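Local structure of muconolactone isomerase-like protein (Thermus thermophilus, 1VDH) at residues F21-F26 with G103-F108; E13-L18 with L132-P137. The protein catalyses the peroxide-dependent oxidative decarboxylation of coproheme to heme b, the last step of the coproporphyrin-dependent pathway, and works as a homopentamer. All blocks are in the same frame, centred on the assembly; numbering follows the deposited sequence.

Interaction 1. Residues F21-F26 with G103-F108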
loop_
_atom_site.group_PDB
_atom_site.type_symbol
_atom_site.label_atom_id
_atom_site.label_comp_id
_atom_site.label_asym_id
_atom_site.label_seq_id
_atom_site.Cartn_x
_atom_site.Cartn_y
_atom_site.Cartn_z
ATOM N N PHE A 21 -5.160 18.486 2.297
ATOM C CA PHE A 21 -4.652 18.388 0.931
ATOM C C PHE A 21 -5.727 17.859 -0.007
ATOM O O PHE A 21 -6.338 16.820 0.258
ATOM C CB PHE A 21 -3.449 17.437 0.863
ATOM C CG PHE A 21 -2.225 17.947 1.561
ATOM C CD1 PHE A 21 -1.340 18.796 0.905
ATOM C CD2 PHE A 21 -1.933 17.542 2.861
ATOM C CE1 PHE A 21 -0.180 19.231 1.524
ATOM C CE2 PHE A 21 -0.773 17.974 3.495
ATOM C CZ PHE A 21 0.107 18.819 2.827
ATOM N N ARG A 22 -5.911 18.539 -1.134
ATOM C CA ARG A 22 -6.905 18.125 -2.112
ATOM C C ARG A 22 -6.355 18.193 -3.528
ATOM O O ARG A 22 -5.395 18.925 -3.805
ATOM C CB ARG A 22 -8.155 19.006 -2.008
ATOM C CG ARG A 22 -8.668 19.149 -0.589
ATOM C CD ARG A 22 -10.154 18.907 -0.488
ATOM N NE ARG A 22 -10.600 19.113 0.885
ATOM C CZ ARG A 22 -11.858 19.023 1.294
ATOM N NH1 ARG A 22 -12.821 18.720 0.433
ATOM N NH2 ARG A 22 -12.150 19.259 2.564
ATOM N N LEU A 23 -6.944 17.384 -4.405
ATOM C CA LEU A 23 -6.564 17.343 -5.812
ATOM C C LEU A 23 -7.664 18.029 -6.610
ATOM O O LEU A 23 -8.852 17.854 -6.326
ATOM C CB LEU A 23 -6.413 15.899 -6.291
ATOM C CG LEU A 23 -5.141 15.159 -5.872
ATOM C CD1 LEU A 23 -5.318 13.680 -6.160
ATOM C CD2 LEU A 23 -3.925 15.724 -6.627
ATOM N N LEU A 24 -7.268 18.811 -7.605
ATOM C CA LEU A 24 -8.230 19.515 -8.438
ATOM C C LEU A 24 -8.596 18.703 -9.675
ATOM O O LEU A 24 -7.730 18.135 -10.342
ATOM C CB LEU A 24 -7.666 20.877 -8.856
ATOM C CG LEU A 24 -8.501 21.698 -9.848
ATOM C CD1 LEU A 24 -9.787 22.177 -9.184
ATOM C CD2 LEU A 24 -7.684 22.881 -10.352
ATOM N N ASP A 25 -9.891 18.590 -9.943
ATOM C CA ASP A 25 -10.336 17.888 -11.135
ATOM C C ASP A 25 -10.264 18.960 -12.227
ATOM O O ASP A 25 -11.242 19.668 -12.484
ATOM C CB ASP A 25 -11.772 17.377 -10.965
ATOM C CG ASP A 25 -12.230 16.497 -12.130
ATOM O OD1 ASP A 25 -11.650 16.584 -13.235
ATOM O OD2 ASP A 25 -13.184 15.718 -11.938
ATOM N N PHE A 26 -9.081 19.101 -12.824
ATOM C CA PHE A 26 -8.836 20.091 -13.875
ATOM C C PHE A 26 -9.841 20.041 -15.020
ATOM O O PHE A 26 -10.416 21.064 -15.384
ATOM C CB PHE A 26 -7.417 19.944 -14.442
ATOM C CG PHE A 26 -6.348 20.552 -13.580
ATOM C CD1 PHE A 26 -5.866 19.878 -12.462
ATOM C CD2 PHE A 26 -5.820 21.802 -13.888
ATOM C CE1 PHE A 26 -4.873 20.442 -11.660
ATOM C CE2 PHE A 26 -4.828 22.377 -13.094
ATOM C CZ PHE A 26 -4.352 21.697 -11.975
ATOM N N GLY A 103 -10.893 16.524 -4.766
ATOM C CA GLY A 103 -10.853 15.191 -4.200
ATOM C C GLY A 103 -9.849 15.260 -3.061
ATOM O O GLY A 103 -8.772 15.837 -3.233
ATOM N N ARG A 104 -10.191 14.725 -1.892
ATOM C CA ARG A 104 -9.258 14.752 -0.761
ATOM C C ARG A 104 -8.169 13.720 -1.022
ATOM O O ARG A 104 -8.464 12.553 -1.269
ATOM C CB ARG A 104 -9.961 14.424 0.560
ATOM C CG ARG A 104 -11.085 15.369 0.946
ATOM C CD ARG A 104 -11.456 15.217 2.427
ATOM N NE ARG A 104 -10.442 15.804 3.305
ATOM C CZ ARG A 104 -10.637 16.102 4.588
ATOM N NH1 ARG A 104 -11.810 15.862 5.164
ATOM N NH2 ARG A 104 -9.675 16.687 5.286
ATOM N N SER A 105 -6.912 14.145 -0.974
ATOM C CA SER A 105 -5.812 13.220 -1.233
ATOM C C SER A 105 -5.006 12.849 0.008
ATOM O O SER A 105 -4.447 11.755 0.080
ATOM C CB SER A 105 -4.890 13.775 -2.322
ATOM O OG SER A 105 -4.290 14.991 -1.919
ATOM N N TYR A 106 -4.929 13.768 0.966
ATOM C CA TYR A 106 -4.193 13.535 2.208
ATOM C C TYR A 106 -4.622 14.579 3.235
ATOM O O TYR A 106 -5.231 15.593 2.886
ATOM C CB TYR A 106 -2.675 13.631 1.960
ATOM C CG TYR A 106 -1.817 13.092 3.092
ATOM C CD1 TYR A 106 -1.810 11.732 3.402
ATOM C CD2 TYR A 106 -1.016 13.944 3.856
ATOM C CE1 TYR A 106 -1.025 11.231 4.448
ATOM C CE2 TYR A 106 -0.229 13.454 4.902
ATOM C CZ TYR A 106 -0.239 12.101 5.189
ATOM O OH TYR A 106 0.544 11.613 6.212
ATOM N N SER A 107 -4.323 14.317 4.501
ATOM C CA SER A 107 -4.665 15.240 5.577
ATOM C C SER A 107 -3.869 14.877 6.815
ATOM O O SER A 107 -3.282 13.796 6.889
ATOM C CB SER A 107 -6.168 15.182 5.899
ATOM O OG SER A 107 -6.498 14.006 6.618
ATOM N N PHE A 108 -3.844 15.787 7.784
ATOM C CA PHE A 108 -3.123 15.545 9.022
ATOM C C PHE A 108 -3.702 16.421 10.120
ATOM O O PHE A 108 -3.908 17.621 9.927
ATOM C CB PHE A 108 -1.630 15.848 8.853
ATOM C CG PHE A 108 -0.750 15.150 9.861
ATOM C CD1 PHE A 108 -0.545 13.776 9.785
ATOM C CD2 PHE A 108 -0.125 15.866 10.879
ATOM C CE1 PHE A 108 0.272 13.121 10.710
ATOM C CE2 PHE A 108 0.693 15.223 11.807
ATOM C CZ PHE A 108 0.893 13.845 11.724
#

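Interaction 2. Residues E13-L18 with L132-P137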
loop_
_atom_site.group_PDB
_atom_site.type_symbol
_atom_site.label_atom_id
_atom_site.label_comp_id
_atom_site.label_asym_id
_atom_site.label_seq_id
_atom_site.Cartn_x
_atom_site.Cartn_y
_atom_site.Cartn_z
ATOM N N GLU A 13 1.102 22.319 24.764
ATOM C CA GLU A 13 0.262 22.312 23.572
ATOM C C GLU A 13 -0.285 23.693 23.262
ATOM O O GLU A 13 -0.656 24.438 24.168
ATOM C CB GLU A 13 -0.905 21.332 23.738
ATOM C CG GLU A 13 -0.526 19.864 23.587
ATOM C CD GLU A 13 0.410 19.376 24.674
ATOM O OE1 GLU A 13 0.096 19.569 25.867
ATOM O OE2 GLU A 13 1.460 18.797 24.335
ATOM N N GLY A 14 -0.343 24.014 21.971
ATOM C CA GLY A 14 -0.863 25.296 21.535
ATOM C C GLY A 14 -2.054 25.088 20.623
ATOM O O GLY A 14 -2.925 24.258 20.903
ATOM N N TRP A 15 -2.092 25.830 19.522
ATOM C CA TRP A 15 -3.185 25.719 18.562
ATOM C C TRP A 15 -3.254 24.342 17.910
ATOM O O TRP A 15 -2.235 23.665 17.745
ATOM C CB TRP A 15 -3.032 26.763 17.449
ATOM C CG TRP A 15 -3.580 28.127 17.760
ATOM C CD1 TRP A 15 -4.453 28.464 18.762
ATOM C CD2 TRP A 15 -3.307 29.337 17.044
ATOM N NE1 TRP A 15 -4.743 29.810 18.705
ATOM C CE2 TRP A 15 -4.051 30.369 17.661
ATOM C CE3 TRP A 15 -2.503 29.652 15.937
ATOM C CZ2 TRP A 15 -4.013 31.693 17.210
ATOM C CZ3 TRP A 15 -2.465 30.969 15.487
ATOM C CH2 TRP A 15 -3.217 31.974 16.126
ATOM N N HIS A 16 -4.471 23.929 17.566
ATOM C CA HIS A 16 -4.703 22.663 16.882
ATOM C C HIS A 16 -4.473 22.974 15.412
ATOM O O HIS A 16 -4.725 24.090 14.963
ATOM C CB HIS A 16 -6.126 22.171 17.120
ATOM C CG HIS A 16 -6.374 21.727 18.528
ATOM N ND1 HIS A 16 -7.067 20.576 18.835
ATOM C CD2 HIS A 16 -6.003 22.272 19.711
ATOM C CE1 HIS A 16 -7.114 20.432 20.148
ATOM N NE2 HIS A 16 -6.476 21.447 20.702
ATOM N N VAL A 17 -3.983 21.990 14.669
ATOM C CA VAL A 17 -3.654 22.182 13.268
ATOM C C VAL A 17 -4.272 21.151 12.336
ATOM O O VAL A 17 -4.277 19.956 12.629
ATOM C CB VAL A 17 -2.118 22.105 13.066
ATOM C CG1 VAL A 17 -1.741 22.556 11.670
ATOM C CG2 VAL A 17 -1.389 22.928 14.126
ATOM N N LEU A 18 -4.766 21.620 11.197
ATOM C CA LEU A 18 -5.324 20.723 10.199
ATOM C C LEU A 18 -4.715 20.992 8.828
ATOM O O LEU A 18 -4.747 22.122 8.331
ATOM C CB LEU A 18 -6.849 20.847 10.104
ATOM C CG LEU A 18 -7.478 20.026 8.964
ATOM C CD1 LEU A 18 -7.296 18.531 9.224
ATOM C CD2 LEU A 18 -8.957 20.359 8.816
ATOM N N LEU A 132 3.317 28.954 20.632
ATOM C CA LEU A 132 2.127 28.134 20.861
ATOM C C LEU A 132 1.034 28.496 19.862
ATOM O O LEU A 132 0.213 27.659 19.496
ATOM C CB LEU A 132 1.593 28.335 22.282
ATOM C CG LEU A 132 2.468 27.837 23.435
ATOM C CD1 LEU A 132 1.870 28.272 24.774
ATOM C CD2 LEU A 132 2.594 26.322 23.364
ATOM N N THR A 133 1.060 29.739 19.394
ATOM C CA THR A 133 0.071 30.238 18.447
ATOM C C THR A 133 0.751 30.851 17.222
ATOM O O THR A 133 0.558 32.030 16.914
ATOM C CB THR A 133 -0.831 31.291 19.127
ATOM O OG1 THR A 133 -0.016 32.350 19.650
ATOM C CG2 THR A 133 -1.600 30.658 20.273
ATOM N N PRO A 134 1.476 30.024 16.449
ATOM C CA PRO A 134 2.180 30.505 15.257
ATOM C C PRO A 134 1.276 30.906 14.098
ATOM O O PRO A 134 0.358 30.172 13.720
ATOM C CB PRO A 134 3.061 29.311 14.887
ATOM C CG PRO A 134 2.165 28.143 15.212
ATOM C CD PRO A 134 1.566 28.552 16.555
ATOM N N ARG A 135 1.522 32.094 13.559
ATOM C CA ARG A 135 0.760 32.583 12.417
ATOM C C ARG A 135 1.449 32.108 11.154
ATOM O O ARG A 135 2.676 32.108 11.073
ATOM C CB ARG A 135 0.691 34.112 12.406
ATOM C CG ARG A 135 -0.500 34.698 13.141
ATOM C CD ARG A 135 -0.435 34.442 14.640
ATOM N NE ARG A 135 -1.461 35.202 15.349
ATOM C CZ ARG A 135 -1.606 35.222 16.671
ATOM N NH1 ARG A 135 -2.570 35.956 17.216
ATOM N NH2 ARG A 135 -0.811 34.492 17.444
ATOM N N VAL A 136 0.653 31.690 10.175
ATOM C CA VAL A 136 1.174 31.216 8.898
ATOM C C VAL A 136 1.648 32.415 8.067
ATOM O O VAL A 136 0.884 33.353 7.840
ATOM C CB VAL A 136 0.070 30.467 8.116
ATOM C CG1 VAL A 136 0.572 30.054 6.761
ATOM C CG2 VAL A 136 -0.401 29.254 8.902
ATOM N N PRO A 137 2.923 32.410 7.625
ATOM C CA PRO A 137 3.450 33.521 6.821
ATOM C C PRO A 137 2.697 33.691 5.500
ATOM O O PRO A 137 2.186 32.722 4.928
ATOM C CB PRO A 137 4.931 33.154 6.641
ATOM C CG PRO A 137 4.960 31.672 6.814
ATOM C CD PRO A 137 3.981 31.429 7.927
#

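Interaction 1. Residues F21-F26 with G103-F108
Phe-21 O faces two consecutive backbone amides of the other strand: Ser-105 N donates to it at 3.0 Å, while the bond from Tyr-106 N is weak at 3.4 Å. Phe-21 N in turn donates to Tyr-106 O at 3.0 Å. With Ser-105 and Tyr-106 both opposite Phe-21, the pairing forms a classic beta bulge. Beyond it the antiparallel pairing is regular again, Leu-23 N giving to Gly-103 O at 2.7 Å and Gly-103 N giving back to Leu-23 O. Phe-21 and Tyr-106 lie side by side on one face of the sheet, CD2 to CD2 3.8 Å, the phenyl atom meeting the tyrosine ring at its edge. On that same face the Leu-23 branch point rests against Ser-105 CB. These strands, 10-24 and 102-116, are neighbours in the antiparallel barrel sheet of the chlorite dismutase family.

The opposite face carries the arginines. The guanidinium of Arg-22 lies flat on that of Arg-104, planes 13° apart and centres 4.6 Å apart, with Arg-104 CG also under the Arg-22 group. Arg-22 reaches this position through a bend at chi2 (-132°). Two acids probably offset the like charges: Asp-20 pairs with Arg-22 NE and Glu-90 with Arg-104 NH2.

Phe-233 stacks on Phe-21, and Tyr-106 packs on Pro-146, a predicted coproheme-binding residue. Ser-105 OG is bonded to Lys-71 O, and in the pentamer Ser-107 OG is hydrogen-bonded to His-70 ND1 of a neighbouring subunit.

Interaction 2. Residues E13-L18 with L132-P137
Trp-15 lays its indole across Thr-133, whose CB sits over the centre of the six-membered ring, 3.6 Å from the centroid and 8° off the normal, a nearly vertical CH-pi contact. The contact joins barrel strand 10-24 of this chlorite dismutase-family fold to the irregular linker between strands 102-116 and 141-152. With Trp-15 CG anti to its carbonyl carbon (chi1 -84°), the ring swings over the linker, and Thr-133 CG2 extends beneath the pyrrole side, 3.6 Å from Trp-15 NE1. At the far rim Pro-134 O lies near the ring plane at the edge, 3.4 Å from Trp-15 CZ3.

Arg-135 crosses the indole at about a right angle. Trp-15 CH2 stands over the centre of its guanidinium, 3.7 Å from Arg-135 CZ, but the two planes are 48° apart, so the groups are not stacked flat. A bend at chi2 folds the arginine back along its own linker, where Arg-135 NH2 donates to Thr-133 O at 2.9 Å and limits how the flat group can turn. With only an alanine in place of Trp-15, a gap would probably open above Thr-133 and the guanidinium of Arg-135 would lose the indole carbon that covers its face.

Trp-15 also touches Leu-79 of the adjoining strand 74-80 and Ser-61 of strand 61-67 beyond it, and Pro-134 packs on Leu-79 as well. Leu-132 is the neighbour in sequence of Arg-131, a predicted coproheme-binding residue. The CD2 methyl of Leu-132 lies against Glu-13 O, and the strand runs so close at Gly-14 that a side chain there would collide with the linker carbonyl. Trp-15 N donates to that Leu-132 O at 2.9 Å in a nearly straight bond.

Overall arrangement
From the N terminus, strand 10-24 enters interaction 2 first, at its 13-18 part, and then interaction 1 near its end at 21-26. The chain next runs through helices 26-31 and 34-56, strands 61-67 and 74-80 and helix 83-95 before strand 102-116 returns to close interaction 1. Only later does the linker 132-137 come back to the earlier part of strand 10-24, so the loop closed by interaction 1 is nested inside that of interaction 2. The centres are about 22 Å apart, yet the segments touch where Phe-108 O meets Leu-18 CD1 at 3.6 Å. One joins two sheet strands, the other ties the linker to the sheet; both reach the same neighbouring subunit.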